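Local atomic coordinates of putative uncharacterized protein (Mycobacterium tuberculosis, PDB entry 2ZQ5), a protein that probably transfers a sulfuryl group from the donor PAPS to an acceptor molecule, as a sulfotransferase related to the P-loop NTPases. Residues 234-239 / 298-303; 253-258 / 312-317; 260-265 / 365-370; 288-293 / 375-380. All coordinates share one frame; numbering follows the deposited sequence.

Interaction 1. Residues 234-239 / 298-303; sequences SHLFAL and ERFNAA
Apolar packing carries most of this contact, and it centres on the ring of Phe300. Leu236 sends CD2 over one face of that ring, 4.2 Å from its centroid and 28° off the normal, a CH-pi contact in which the two side chains lie at about a right angle. Leu239 reaches the ring obliquely: with CG anti to its backbone N (chi1 -177°), it brings CD2 to 3.8 Å from Phe300 CE1. A turn further along the helix, Leu239 CB meets Ala303 CB at 4.1 Å. The fold is the three-layer alpha/beta arrangement of P-loop sulfotransferases. Residues 234-239, just beyond strand 227-231, here meet the long helix 282-304, and Leu236 and Phe300 both also touch Gln253 of strand 250-255.

Backbone oxygens also border the ring: His235 O lies at its edge, 3.6 Å from Phe300 CD1. Leu236 O comes near Phe300 N, but the angle is too poor for a hydrogen bond, and a water lies 2.7 Å from that oxygen. The same water accepts a bond from Leu239 N and has a weak one with Arg299 O, so it bridges the two backbones only weakly.

A charged pair borders the contact on the helix. Arg299 grips Glu298 side-on, NE to OE1 at 2.7 Å and NH2 to OE2 at 3.0 Å, the latter nearly straight and in the guanidinium plane.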
loop_
_atom_site.group_PDB
_atom_site.type_symbol
_atom_site.label_atom_id
_atom_site.label_comp_id
_atom_site.label_asym_id
_atom_site.label_seq_id
_atom_site.Cartn_x
_atom_site.Cartn_y
_atom_site.Cartn_z
ATOM N N SER A 234 3.355 -1.771 -4.486
ATOM C CA SER A 234 2.814 -2.438 -5.674
ATOM C C SER A 234 3.180 -1.767 -6.991
ATOM O O SER A 234 3.258 -2.420 -8.030
ATOM C CB SER A 234 1.287 -2.542 -5.592
ATOM O OG SER A 234 0.681 -1.273 -5.781
ATOM N N HIS A 235 3.418 -0.464 -6.950
ATOM C CA HIS A 235 3.738 0.267 -8.162
ATOM C C HIS A 235 5.001 -0.244 -8.846
ATOM O O HIS A 235 5.193 -0.038 -10.042
ATOM C CB HIS A 235 3.785 1.757 -7.826
ATOM C CG HIS A 235 2.493 2.256 -7.254
ATOM N ND1 HIS A 235 2.419 3.157 -6.215
ATOM C CD2 HIS A 235 1.217 1.907 -7.540
ATOM C CE1 HIS A 235 1.152 3.335 -5.880
ATOM N NE2 HIS A 235 0.403 2.587 -6.669
ATOM N N LEU A 236 5.847 -0.940 -8.093
ATOM C CA LEU A 236 7.062 -1.522 -8.661
ATOM C C LEU A 236 6.695 -2.696 -9.564
ATOM O O LEU A 236 7.297 -2.898 -10.625
ATOM C CB LEU A 236 7.972 -2.060 -7.556
ATOM C CG LEU A 236 8.660 -1.063 -6.630
ATOM C CD1 LEU A 236 9.331 -1.810 -5.486
ATOM C CD2 LEU A 236 9.686 -0.258 -7.419
ATOM N N PHE A 237 5.693 -3.457 -9.125
ATOM C CA PHE A 237 5.226 -4.660 -9.813
ATOM C C PHE A 237 4.182 -4.431 -10.896
ATOM O O PHE A 237 4.032 -5.257 -11.806
ATOM C CB PHE A 237 4.599 -5.627 -8.796
ATOM C CG PHE A 237 5.518 -6.051 -7.682
ATOM C CD1 PHE A 237 6.162 -7.285 -7.731
ATOM C CD2 PHE A 237 5.713 -5.236 -6.569
ATOM C CE1 PHE A 237 6.982 -7.700 -6.684
ATOM C CE2 PHE A 237 6.535 -5.644 -5.520
ATOM C CZ PHE A 237 7.169 -6.881 -5.580
ATOM N N ALA A 238 3.456 -3.324 -10.795
ATOM C CA ALA A 238 2.358 -3.054 -11.716
ATOM C C ALA A 238 2.467 -1.768 -12.510
ATOM O O ALA A 238 1.458 -1.117 -12.781
ATOM C CB ALA A 238 1.046 -3.059 -10.933
ATOM N N LEU A 239 3.680 -1.408 -12.908
ATOM C CA LEU A 239 3.861 -0.177 -13.652
ATOM C C LEU A 239 3.051 -0.122 -14.945
ATOM O O LEU A 239 2.510 0.930 -15.284
ATOM C CB LEU A 239 5.342 0.051 -13.951
ATOM C CG LEU A 239 5.642 1.366 -14.673
ATOM C CD1 LEU A 239 5.144 2.548 -13.847
ATOM C CD2 LEU A 239 7.139 1.470 -14.924
ATOM N N GLU A 298 13.169 -5.631 -10.327
ATOM C CA GLU A 298 13.452 -6.066 -11.689
ATOM C C GLU A 298 12.267 -5.764 -12.603
ATOM O O GLU A 298 12.444 -5.257 -13.711
ATOM C CB GLU A 298 13.776 -7.563 -11.708
ATOM C CG GLU A 298 14.235 -8.103 -13.061
ATOM C CD GLU A 298 13.095 -8.285 -14.043
ATOM O OE1 GLU A 298 12.043 -8.819 -13.633
ATOM O OE2 GLU A 298 13.254 -7.911 -15.225
ATOM N N ARG A 299 11.057 -6.059 -12.135
ATOM C CA ARG A 299 9.862 -5.801 -12.936
ATOM C C ARG A 299 9.666 -4.314 -13.211
ATOM O O ARG A 299 9.201 -3.935 -14.287
ATOM C CB ARG A 299 8.622 -6.369 -12.238
ATOM C CG ARG A 299 8.556 -7.899 -12.202
ATOM C CD ARG A 299 8.304 -8.494 -13.584
ATOM N NE ARG A 299 9.469 -8.391 -14.460
ATOM C CZ ARG A 299 9.444 -8.603 -15.773
ATOM N NH1 ARG A 299 8.311 -8.934 -16.380
ATOM N NH2 ARG A 299 10.557 -8.483 -16.482
ATOM N N PHE A 300 10.015 -3.470 -12.243
ATOM C CA PHE A 300 9.876 -2.029 -12.429
ATOM C C PHE A 300 10.856 -1.573 -13.506
ATOM O O PHE A 300 10.489 -0.818 -14.398
ATOM C CB PHE A 300 10.161 -1.278 -11.126
ATOM C CG PHE A 300 9.818 0.187 -11.182
ATOM C CD1 PHE A 300 8.492 0.606 -11.220
ATOM C CD2 PHE A 300 10.827 1.152 -11.198
ATOM C CE1 PHE A 300 8.169 1.960 -11.271
ATOM C CE2 PHE A 300 10.514 2.516 -11.248
ATOM C CZ PHE A 300 9.180 2.920 -11.284
ATOM N N ASN A 301 12.101 -2.036 -13.423
ATOM C CA ASN A 301 13.102 -1.665 -14.423
ATOM C C ASN A 301 12.692 -2.117 -15.820
ATOM O O ASN A 301 12.787 -1.356 -16.781
ATOM C CB ASN A 301 14.467 -2.284 -14.105
ATOM C CG ASN A 301 15.174 -1.594 -12.964
ATOM O OD1 ASN A 301 14.870 -0.449 -12.632
ATOM N ND2 ASN A 301 16.145 -2.278 -12.373
ATOM N N ALA A 302 12.242 -3.362 -15.933
ATOM C CA ALA A 302 11.849 -3.910 -17.225
ATOM C C ALA A 302 10.703 -3.143 -17.869
ATOM O O ALA A 302 10.737 -2.856 -19.065
ATOM C CB ALA A 302 11.470 -5.387 -17.074
ATOM N N ALA A 303 9.697 -2.801 -17.073
ATOM C CA ALA A 303 8.531 -2.089 -17.576
ATOM C C ALA A 303 8.767 -0.608 -17.849
ATOM O O ALA A 303 8.225 -0.048 -18.797
ATOM C CB ALA A 303 7.370 -2.253 -16.603
HETATM O O HOH W 1 6.328 -3.242 -13.131
#

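Interaction 2. Residues 253-258 / 312-317; sequences QTHRPV and FYDVDY
His255 and Asp314 each turn CG away from their carbonyl carbon and beside the backbone N (chi1 -64° for His255), which carries the imidazole over to the neighbouring strand. His255 NE2 then donates to Asp314 OD1 at 2.7 Å, in the plane of the ring but from above the carboxylate plane. Asp314 OD2 has a salt bridge to Arg304, so both carboxylate oxygens are held. Gln253 lies alongside on the same face of the sheet.

Underneath is a parallel pairing at one edge of the five-stranded sheet of the sulfotransferase fold. Gln253 N bonds Tyr313 O at 2.9 Å, Val315 N bonds Gln253 O at 2.8 Å, and His255 N bonds Val315 O. The last rung, Tyr317 N to His255 O at 2.9 Å, is made as the second strand passes into helix 317-322.

Arg256, extended from CG to NE, lays its guanidinium flat on the Tyr317 ring, centres 3.9 Å apart and planes 16° apart, while NH1 bonds Arg101 O.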
loop_
_atom_site.group_PDB
_atom_site.type_symbol
_atom_site.label_atom_id
_atom_site.label_comp_id
_atom_site.label_asym_id
_atom_site.label_seq_id
_atom_site.Cartn_x
_atom_site.Cartn_y
_atom_site.Cartn_z
ATOM N N GLN A 253 10.816 6.948 -7.831
ATOM C CA GLN A 253 11.303 5.738 -7.183
ATOM C C GLN A 253 12.459 6.060 -6.246
ATOM O O GLN A 253 13.406 6.753 -6.628
ATOM C CB GLN A 253 11.774 4.716 -8.220
ATOM C CG GLN A 253 12.346 3.448 -7.595
ATOM C CD GLN A 253 12.845 2.461 -8.624
ATOM O OE1 GLN A 253 13.350 2.850 -9.676
ATOM N NE2 GLN A 253 12.724 1.174 -8.319
ATOM N N THR A 254 12.377 5.556 -5.021
ATOM C CA THR A 254 13.435 5.773 -4.046
ATOM C C THR A 254 14.440 4.636 -4.169
ATOM O O THR A 254 14.090 3.521 -4.562
ATOM C CB THR A 254 12.879 5.815 -2.613
ATOM O OG1 THR A 254 12.102 4.637 -2.367
ATOM C CG2 THR A 254 12.017 7.049 -2.416
ATOM N N HIS A 255 15.692 4.919 -3.829
ATOM C CA HIS A 255 16.752 3.927 -3.927
ATOM C C HIS A 255 17.656 3.914 -2.707
ATOM O O HIS A 255 17.942 4.954 -2.116
ATOM C CB HIS A 255 17.621 4.208 -5.155
ATOM C CG HIS A 255 16.894 4.084 -6.455
ATOM N ND1 HIS A 255 16.694 2.872 -7.081
ATOM C CD2 HIS A 255 16.314 5.018 -7.245
ATOM C CE1 HIS A 255 16.024 3.066 -8.203
ATOM N NE2 HIS A 255 15.781 4.359 -8.325
ATOM N N ARG A 256 18.106 2.718 -2.345
ATOM C CA ARG A 256 19.020 2.527 -1.229
ATOM C C ARG A 256 19.577 1.120 -1.397
ATOM O O ARG A 256 18.821 0.182 -1.634
ATOM C CB ARG A 256 18.283 2.652 0.104
ATOM C CG ARG A 256 19.213 2.767 1.298
ATOM C CD ARG A 256 18.431 2.897 2.580
ATOM N NE ARG A 256 19.304 3.148 3.721
ATOM C CZ ARG A 256 18.874 3.296 4.971
ATOM N NH1 ARG A 256 17.579 3.216 5.247
ATOM N NH2 ARG A 256 19.740 3.537 5.947
ATOM N N PRO A 257 20.906 0.956 -1.306
ATOM C CA PRO A 257 21.499 -0.376 -1.462
ATOM C C PRO A 257 20.765 -1.371 -0.575
ATOM O O PRO A 257 20.784 -1.258 0.646
ATOM C CB PRO A 257 22.948 -0.154 -1.044
ATOM C CG PRO A 257 23.200 1.253 -1.503
ATOM C CD PRO A 257 21.947 1.967 -1.047
ATOM N N VAL A 258 20.129 -2.353 -1.201
ATOM C CA VAL A 258 19.331 -3.325 -0.469
ATOM C C VAL A 258 20.062 -4.112 0.612
ATOM O O VAL A 258 19.462 -4.463 1.628
ATOM C CB VAL A 258 18.616 -4.281 -1.460
ATOM C CG1 VAL A 258 17.745 -5.283 -0.707
ATOM C CG2 VAL A 258 17.750 -3.460 -2.421
ATOM N N PHE A 312 9.557 10.000 -15.093
ATOM C CA PHE A 312 10.179 9.254 -13.999
ATOM C C PHE A 312 11.300 10.030 -13.331
ATOM O O PHE A 312 11.996 10.818 -13.975
ATOM C CB PHE A 312 10.738 7.926 -14.521
ATOM C CG PHE A 312 9.685 6.968 -14.980
ATOM C CD1 PHE A 312 9.220 5.963 -14.135
ATOM C CD2 PHE A 312 9.125 7.093 -16.245
ATOM C CE1 PHE A 312 8.209 5.099 -14.547
ATOM C CE2 PHE A 312 8.115 6.236 -16.666
ATOM C CZ PHE A 312 7.653 5.236 -15.815
ATOM N N TYR A 313 11.471 9.795 -12.036
ATOM C CA TYR A 313 12.519 10.449 -11.263
ATOM C C TYR A 313 13.041 9.464 -10.227
ATOM O O TYR A 313 12.258 8.778 -9.569
ATOM C CB TYR A 313 11.972 11.690 -10.549
ATOM C CG TYR A 313 13.042 12.557 -9.915
ATOM C CD1 TYR A 313 13.578 13.647 -10.598
ATOM C CD2 TYR A 313 13.535 12.271 -8.643
ATOM C CE1 TYR A 313 14.579 14.431 -10.027
ATOM C CE2 TYR A 313 14.537 13.047 -8.064
ATOM C CZ TYR A 313 15.052 14.124 -8.761
ATOM O OH TYR A 313 16.040 14.892 -8.186
ATOM N N ASP A 314 14.362 9.389 -10.095
ATOM C CA ASP A 314 14.994 8.499 -9.128
ATOM C C ASP A 314 15.569 9.311 -7.982
ATOM O O ASP A 314 16.323 10.262 -8.202
ATOM C CB ASP A 314 16.117 7.700 -9.788
ATOM C CG ASP A 314 15.609 6.758 -10.852
ATOM O OD1 ASP A 314 14.906 5.785 -10.499
ATOM O OD2 ASP A 314 15.905 6.992 -12.041
ATOM N N VAL A 315 15.212 8.934 -6.759
ATOM C CA VAL A 315 15.693 9.621 -5.570
ATOM C C VAL A 315 16.572 8.695 -4.745
ATOM O O VAL A 315 16.190 7.562 -4.458
ATOM C CB VAL A 315 14.524 10.083 -4.671
ATOM C CG1 VAL A 315 15.064 10.670 -3.374
ATOM C CG2 VAL A 315 13.674 11.104 -5.401
ATOM N N ASP A 316 17.753 9.172 -4.366
ATOM C CA ASP A 316 18.654 8.373 -3.546
ATOM C C ASP A 316 18.395 8.707 -2.086
ATOM O O ASP A 316 18.283 9.878 -1.719
ATOM C CB ASP A 316 20.114 8.666 -3.895
ATOM C CG ASP A 316 20.523 8.074 -5.227
ATOM O OD1 ASP A 316 20.385 6.842 -5.400
ATOM O OD2 ASP A 316 20.985 8.836 -6.101
ATOM N N TYR A 317 18.290 7.675 -1.256
ATOM C CA TYR A 317 18.034 7.860 0.166
ATOM C C TYR A 317 19.017 8.849 0.787
ATOM O O TYR A 317 18.623 9.701 1.581
ATOM C CB TYR A 317 18.129 6.521 0.902
ATOM C CG TYR A 317 17.701 6.590 2.353
ATOM C CD1 TYR A 317 16.365 6.789 2.695
ATOM C CD2 TYR A 317 18.632 6.459 3.382
ATOM C CE1 TYR A 317 15.963 6.857 4.029
ATOM C CE2 TYR A 317 18.242 6.525 4.719
ATOM C CZ TYR A 317 16.908 6.723 5.035
ATOM O OH TYR A 317 16.517 6.781 6.354
#

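Interaction 3. Residues 260-265 / 365-370; sequences TIMASM and YSLADY
Tyr365 lies along the first turn of helix 262-272, overlapping Ala263 and Ser264. Its ring meets the Ala263 methyl at the edge, CD1 to CB 3.7 Å, and further out the hydroxyl stands 3.5 Å from Ser264 CB. CG lies between the backbone N and the carbonyl carbon (chi1 53°), and this directs the ring onto the helix. On the other flank of Ala263, Leu367 pushes its CD2 branch against the backbone, 3.6 Å from Ala263 N. Leu367 CD2 also touches Met262 CB at 3.9 Å, the two side chains crossing at about a right angle. The Ala263 methyl is thus held between the Tyr365 edge and the Leu367 branch, which approach it from nearly opposite sides. Tyr370 adds its CE2, 3.7 Å from Ala263 O, and its hydroxyl is bonded to Gln270 a little further along the helix.

No hydrogen bond joins the two segments; the loop is braced in part from within. Ser366 N donates to Asp369 OD2 at 2.9 Å, coming from above the carboxylate plane, and Asp369 N returns a weak bond to Ser366 OG, a reciprocal pattern like that of a capping box. Thus the C-terminal loop packs over the start of the helix that follows strand 250-255, the strand-loop-helix unit which in sulfotransferases characteristically contributes to binding the 3'-phosphate of PAPS, a role that this protein probably shares.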
loop_
_atom_site.group_PDB
_atom_site.type_symbol
_atom_site.label_atom_id
_atom_site.label_comp_id
_atom_site.label_asym_id
_atom_site.label_seq_id
_atom_site.Cartn_x
_atom_site.Cartn_y
_atom_site.Cartn_z
ATOM N N THR A 260 21.896 -3.044 2.723
ATOM C CA THR A 260 21.937 -2.234 3.938
ATOM C C THR A 260 20.590 -2.143 4.651
ATOM O O THR A 260 20.507 -1.580 5.741
ATOM C CB THR A 260 22.429 -0.789 3.662
ATOM O OG1 THR A 260 21.464 -0.088 2.870
ATOM C CG2 THR A 260 23.760 -0.812 2.934
ATOM N N ILE A 261 19.541 -2.695 4.047
ATOM C CA ILE A 261 18.215 -2.651 4.662
ATOM C C ILE A 261 17.479 -3.990 4.741
ATOM O O ILE A 261 16.462 -4.093 5.428
ATOM C CB ILE A 261 17.279 -1.642 3.937
ATOM C CG1 ILE A 261 17.192 -1.978 2.443
ATOM C CG2 ILE A 261 17.779 -0.218 4.145
ATOM C CD1 ILE A 261 16.136 -1.174 1.700
ATOM N N MET A 262 17.983 -5.014 4.055
ATOM C CA MET A 262 17.321 -6.320 4.058
ATOM C C MET A 262 17.069 -6.866 5.465
ATOM O O MET A 262 15.977 -7.358 5.754
ATOM C CB MET A 262 18.127 -7.332 3.235
ATOM C CG MET A 262 17.487 -8.725 3.129
ATOM S SD MET A 262 15.754 -8.777 2.553
ATOM C CE MET A 262 15.949 -8.405 0.827
ATOM N N ALA A 263 18.059 -6.781 6.349
ATOM C CA ALA A 263 17.855 -7.286 7.706
ATOM C C ALA A 263 16.735 -6.515 8.401
ATOM O O ALA A 263 15.879 -7.107 9.059
ATOM C CB ALA A 263 19.147 -7.180 8.513
ATOM N N SER A 264 16.741 -5.194 8.237
ATOM C CA SER A 264 15.731 -4.332 8.844
ATOM C C SER A 264 14.344 -4.667 8.301
ATOM O O SER A 264 13.362 -4.690 9.046
ATOM C CB SER A 264 16.059 -2.865 8.558
ATOM O OG SER A 264 15.086 -2.000 9.121
ATOM N N MET A 265 14.271 -4.928 7.000
ATOM C CA MET A 265 13.010 -5.274 6.356
ATOM C C MET A 265 12.456 -6.567 6.940
ATOM O O MET A 265 11.262 -6.673 7.230
ATOM C CB MET A 265 13.221 -5.435 4.849
ATOM C CG MET A 265 13.616 -4.148 4.142
ATOM S SD MET A 265 14.231 -4.439 2.473
ATOM C CE MET A 265 12.796 -5.159 1.717
ATOM N N TYR A 365 19.473 -7.047 15.291
ATOM C CA TYR A 365 19.152 -8.020 14.257
ATOM C C TYR A 365 20.279 -8.046 13.232
ATOM O O TYR A 365 21.028 -7.075 13.093
ATOM C CB TYR A 365 17.811 -7.670 13.590
ATOM C CG TYR A 365 17.715 -6.250 13.072
ATOM C CD1 TYR A 365 18.356 -5.870 11.893
ATOM C CD2 TYR A 365 17.007 -5.277 13.780
ATOM C CE1 TYR A 365 18.298 -4.559 11.430
ATOM C CE2 TYR A 365 16.943 -3.960 13.324
ATOM C CZ TYR A 365 17.592 -3.609 12.150
ATOM O OH TYR A 365 17.549 -2.308 11.700
ATOM N N SER A 366 20.404 -9.162 12.521
ATOM C CA SER A 366 21.452 -9.319 11.516
ATOM C C SER A 366 20.918 -10.102 10.330
ATOM O O SER A 366 19.847 -10.703 10.407
ATOM C CB SER A 366 22.639 -10.084 12.104
ATOM O OG SER A 366 22.299 -11.446 12.316
ATOM N N LEU A 367 21.667 -10.091 9.232
ATOM C CA LEU A 367 21.264 -10.834 8.050
ATOM C C LEU A 367 21.272 -12.329 8.362
ATOM O O LEU A 367 20.445 -13.077 7.851
ATOM C CB LEU A 367 22.211 -10.537 6.884
ATOM C CG LEU A 367 22.034 -9.169 6.225
ATOM C CD1 LEU A 367 23.175 -8.899 5.260
ATOM C CD2 LEU A 367 20.702 -9.133 5.494
ATOM N N ALA A 368 22.201 -12.755 9.212
ATOM C CA ALA A 368 22.300 -14.162 9.582
ATOM C C ALA A 368 21.021 -14.660 10.254
ATOM O O ALA A 368 20.653 -15.829 10.115
ATOM C CB ALA A 368 23.497 -14.378 10.506
ATOM N N ASP A 369 20.345 -13.778 10.986
ATOM C CA ASP A 369 19.104 -14.159 11.657
ATOM C C ASP A 369 18.063 -14.619 10.647
ATOM O O ASP A 369 17.143 -15.362 10.984
ATOM C CB ASP A 369 18.518 -12.987 12.452
ATOM C CG ASP A 369 19.381 -12.581 13.629
ATOM O OD1 ASP A 369 20.065 -13.454 14.206
ATOM O OD2 ASP A 369 19.358 -11.385 13.989
ATOM N N TYR A 370 18.214 -14.178 9.404
ATOM C CA TYR A 370 17.267 -14.531 8.360
ATOM C C TYR A 370 17.882 -15.408 7.280
ATOM O O TYR A 370 17.410 -15.434 6.142
ATOM C CB TYR A 370 16.681 -13.245 7.776
ATOM C CG TYR A 370 16.116 -12.371 8.868
ATOM C CD1 TYR A 370 14.929 -12.717 9.514
ATOM C CD2 TYR A 370 16.821 -11.263 9.334
ATOM C CE1 TYR A 370 14.463 -11.988 10.603
ATOM C CE2 TYR A 370 16.364 -10.526 10.424
ATOM C CZ TYR A 370 15.187 -10.898 11.054
ATOM O OH TYR A 370 14.755 -10.197 12.157
#

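Interaction 4. Residues 288-293 / 375-380; sequences DAMDTW and EMVKER
Met290 reaches from helix 282-304 to the C-terminal helix and ends against three of its residues. Its methyl, CE, lies 3.4 Å from Met376 O and 3.6 Å from Arg380 CB, while SD rests 4.0 Å from Val377 CG2. Bends at chi2 and chi3 (both -82°) curl the thioether so that sulfur and methyl both face the partner helix. Beside it, Arg380 crosses back the other way. One face of its guanidinium lies over Met290 O, and NH2 comes to 3.4 Å from Asp291 CA. The nearest charge is Asp291 OD1, 3.7 Å from Arg380 NH2, a long salt bridge.

Further out, Asp291 OD2 has its stronger partner in Arg295 on its own helix, and Ser294 OG bonds Met290 O. Met262 and Leu372 also press on Met290. The short helical segments run nearly parallel, 18° apart, with axes 11.0 Å apart at closest approach, a spacing that the long Met290 and Arg380 side chains span.

Chemically, the buried thioether probably contributes mainly through dispersion, while the long ion pair at the more exposed side, its carboxylate shared with Arg295, probably adds only a modest electrostatic pull between the helices.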
loop_
_atom_site.group_PDB
_atom_site.type_symbol
_atom_site.label_atom_id
_atom_site.label_comp_id
_atom_site.label_asym_id
_atom_site.label_seq_id
_atom_site.Cartn_x
_atom_site.Cartn_y
_atom_site.Cartn_z
ATOM N N ASP A 288 11.776 -15.390 1.418
ATOM C CA ASP A 288 10.612 -14.783 0.784
ATOM C C ASP A 288 10.853 -13.315 0.420
ATOM O O ASP A 288 10.449 -12.868 -0.655
ATOM C CB ASP A 288 9.381 -14.914 1.693
ATOM C CG ASP A 288 8.906 -16.354 1.836
ATOM O OD1 ASP A 288 9.484 -17.248 1.180
ATOM O OD2 ASP A 288 7.946 -16.594 2.600
ATOM N N ALA A 289 11.520 -12.572 1.301
ATOM C CA ALA A 289 11.795 -11.156 1.041
ATOM C C ALA A 289 12.771 -10.989 -0.117
ATOM O O ALA A 289 12.627 -10.085 -0.940
ATOM C CB ALA A 289 12.351 -10.482 2.297
ATOM N N MET A 290 13.774 -11.860 -0.176
ATOM C CA MET A 290 14.748 -11.794 -1.256
ATOM C C MET A 290 14.034 -11.978 -2.591
ATOM O O MET A 290 14.329 -11.283 -3.563
ATOM C CB MET A 290 15.809 -12.884 -1.079
ATOM C CG MET A 290 16.805 -12.618 0.042
ATOM S SD MET A 290 18.155 -11.518 -0.445
ATOM C CE MET A 290 19.237 -12.688 -1.268
ATOM N N ASP A 291 13.088 -12.909 -2.632
ATOM C CA ASP A 291 12.345 -13.173 -3.856
ATOM C C ASP A 291 11.401 -12.030 -4.213
ATOM O O ASP A 291 11.446 -11.498 -5.325
ATOM C CB ASP A 291 11.538 -14.466 -3.721
ATOM C CG ASP A 291 10.622 -14.700 -4.906
ATOM O OD1 ASP A 291 11.116 -14.700 -6.054
ATOM O OD2 ASP A 291 9.406 -14.884 -4.692
ATOM N N THR A 292 10.548 -11.653 -3.266
ATOM C CA THR A 292 9.581 -10.587 -3.491
ATOM C C THR A 292 10.168 -9.279 -3.995
ATOM O O THR A 292 9.756 -8.765 -5.036
ATOM C CB THR A 292 8.789 -10.278 -2.205
ATOM O OG1 THR A 292 8.025 -11.429 -1.836
ATOM C CG2 THR A 292 7.848 -9.093 -2.415
ATOM N N TRP A 293 11.137 -8.739 -3.266
ATOM C CA TRP A 293 11.704 -7.456 -3.644
ATOM C C TRP A 293 12.658 -7.447 -4.826
ATOM O O TRP A 293 12.804 -6.415 -5.486
ATOM C CB TRP A 293 12.305 -6.794 -2.403
ATOM C CG TRP A 293 11.250 -6.683 -1.339
ATOM C CD1 TRP A 293 11.230 -7.320 -0.133
ATOM C CD2 TRP A 293 9.977 -6.033 -1.468
ATOM N NE1 TRP A 293 10.020 -7.121 0.492
ATOM C CE2 TRP A 293 9.232 -6.334 -0.307
ATOM C CE3 TRP A 293 9.390 -5.231 -2.459
ATOM C CZ2 TRP A 293 7.930 -5.864 -0.108
ATOM C CZ3 TRP A 293 8.094 -4.764 -2.262
ATOM C CH2 TRP A 293 7.379 -5.083 -1.094
ATOM N N GLU A 375 26.771 -10.976 0.987
ATOM C CA GLU A 375 27.113 -11.373 -0.375
ATOM C C GLU A 375 25.868 -11.831 -1.133
ATOM O O GLU A 375 25.687 -11.496 -2.305
ATOM C CB GLU A 375 28.138 -12.513 -0.376
ATOM C CG GLU A 375 29.547 -12.155 0.092
ATOM C CD GLU A 375 29.653 -11.959 1.592
ATOM O OE1 GLU A 375 28.870 -12.585 2.335
ATOM O OE2 GLU A 375 30.536 -11.189 2.032
ATOM N N MET A 376 25.013 -12.599 -0.464
ATOM C CA MET A 376 23.791 -13.089 -1.090
ATOM C C MET A 376 22.892 -11.939 -1.512
ATOM O O MET A 376 22.323 -11.957 -2.600
ATOM C CB MET A 376 23.018 -14.003 -0.133
ATOM C CG MET A 376 23.642 -15.370 0.070
ATOM S SD MET A 376 22.861 -16.279 1.412
ATOM C CE MET A 376 21.322 -16.788 0.632
ATOM N N VAL A 377 22.769 -10.933 -0.655
ATOM C CA VAL A 377 21.908 -9.803 -0.978
ATOM C C VAL A 377 22.475 -8.970 -2.128
ATOM O O VAL A 377 21.744 -8.591 -3.041
ATOM C CB VAL A 377 21.674 -8.909 0.254
ATOM C CG1 VAL A 377 20.638 -7.839 -0.069
ATOM C CG2 VAL A 377 21.192 -9.754 1.421
ATOM N N LYS A 378 23.776 -8.694 -2.098
ATOM C CA LYS A 378 24.383 -7.911 -3.171
ATOM C C LYS A 378 24.256 -8.638 -4.506
ATOM O O LYS A 378 24.076 -8.009 -5.550
ATOM C CB LYS A 378 25.857 -7.623 -2.872
ATOM C CG LYS A 378 26.061 -6.597 -1.766
ATOM C CD LYS A 378 27.537 -6.264 -1.563
ATOM C CE LYS A 378 28.311 -7.458 -1.030
ATOM N NZ LYS A 378 29.744 -7.128 -0.778
ATOM N N GLU A 379 24.345 -9.964 -4.463
ATOM C CA GLU A 379 24.223 -10.786 -5.664
ATOM C C GLU A 379 22.795 -10.764 -6.223
ATOM O O GLU A 379 22.591 -10.502 -7.408
ATOM C CB GLU A 379 24.631 -12.231 -5.342
ATOM C CG GLU A 379 24.228 -13.267 -6.390
ATOM C CD GLU A 379 25.144 -13.305 -7.599
ATOM O OE1 GLU A 379 26.006 -12.414 -7.750
ATOM O OE2 GLU A 379 24.996 -14.241 -8.414
ATOM N N ARG A 380 21.813 -11.033 -5.365
ATOM C CA ARG A 380 20.415 -11.063 -5.788
ATOM C C ARG A 380 19.943 -9.708 -6.309
ATOM O O ARG A 380 19.132 -9.636 -7.232
ATOM C CB ARG A 380 19.526 -11.504 -4.617
ATOM C CG ARG A 380 18.087 -11.852 -5.006
ATOM C CD ARG A 380 18.055 -13.049 -5.951
ATOM N NE ARG A 380 16.705 -13.524 -6.238
ATOM C CZ ARG A 380 15.977 -14.276 -5.416
ATOM N NH1 ARG A 380 16.465 -14.650 -4.241
ATOM N NH2 ARG A 380 14.760 -14.659 -5.776
#

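How the interactions relate
The four contacts form a connected run through one chain. Interactions 1 and 2, centres about 14 Å apart, meet where Phe300 CE2 comes 3.3 Å from Gln253 OE1, joining the helix layer to the sheet. Interactions 1 and 4 share helix 282-304, and Phe237 CE2 packs against Trp293 CZ3 at 3.7 Å. Interactions 3 and 4 are the closest pair, centres about 11 Å apart, with Met262 CE 4.0 Å from Met290 SD. Interaction 2 reaches interaction 3 through Arg256 CD, 3.5 Å from Ile261 CG2. That junction, next to Arg101 and Thr102 of what is probably the P-loop-like segment, probably borders the PAPS site.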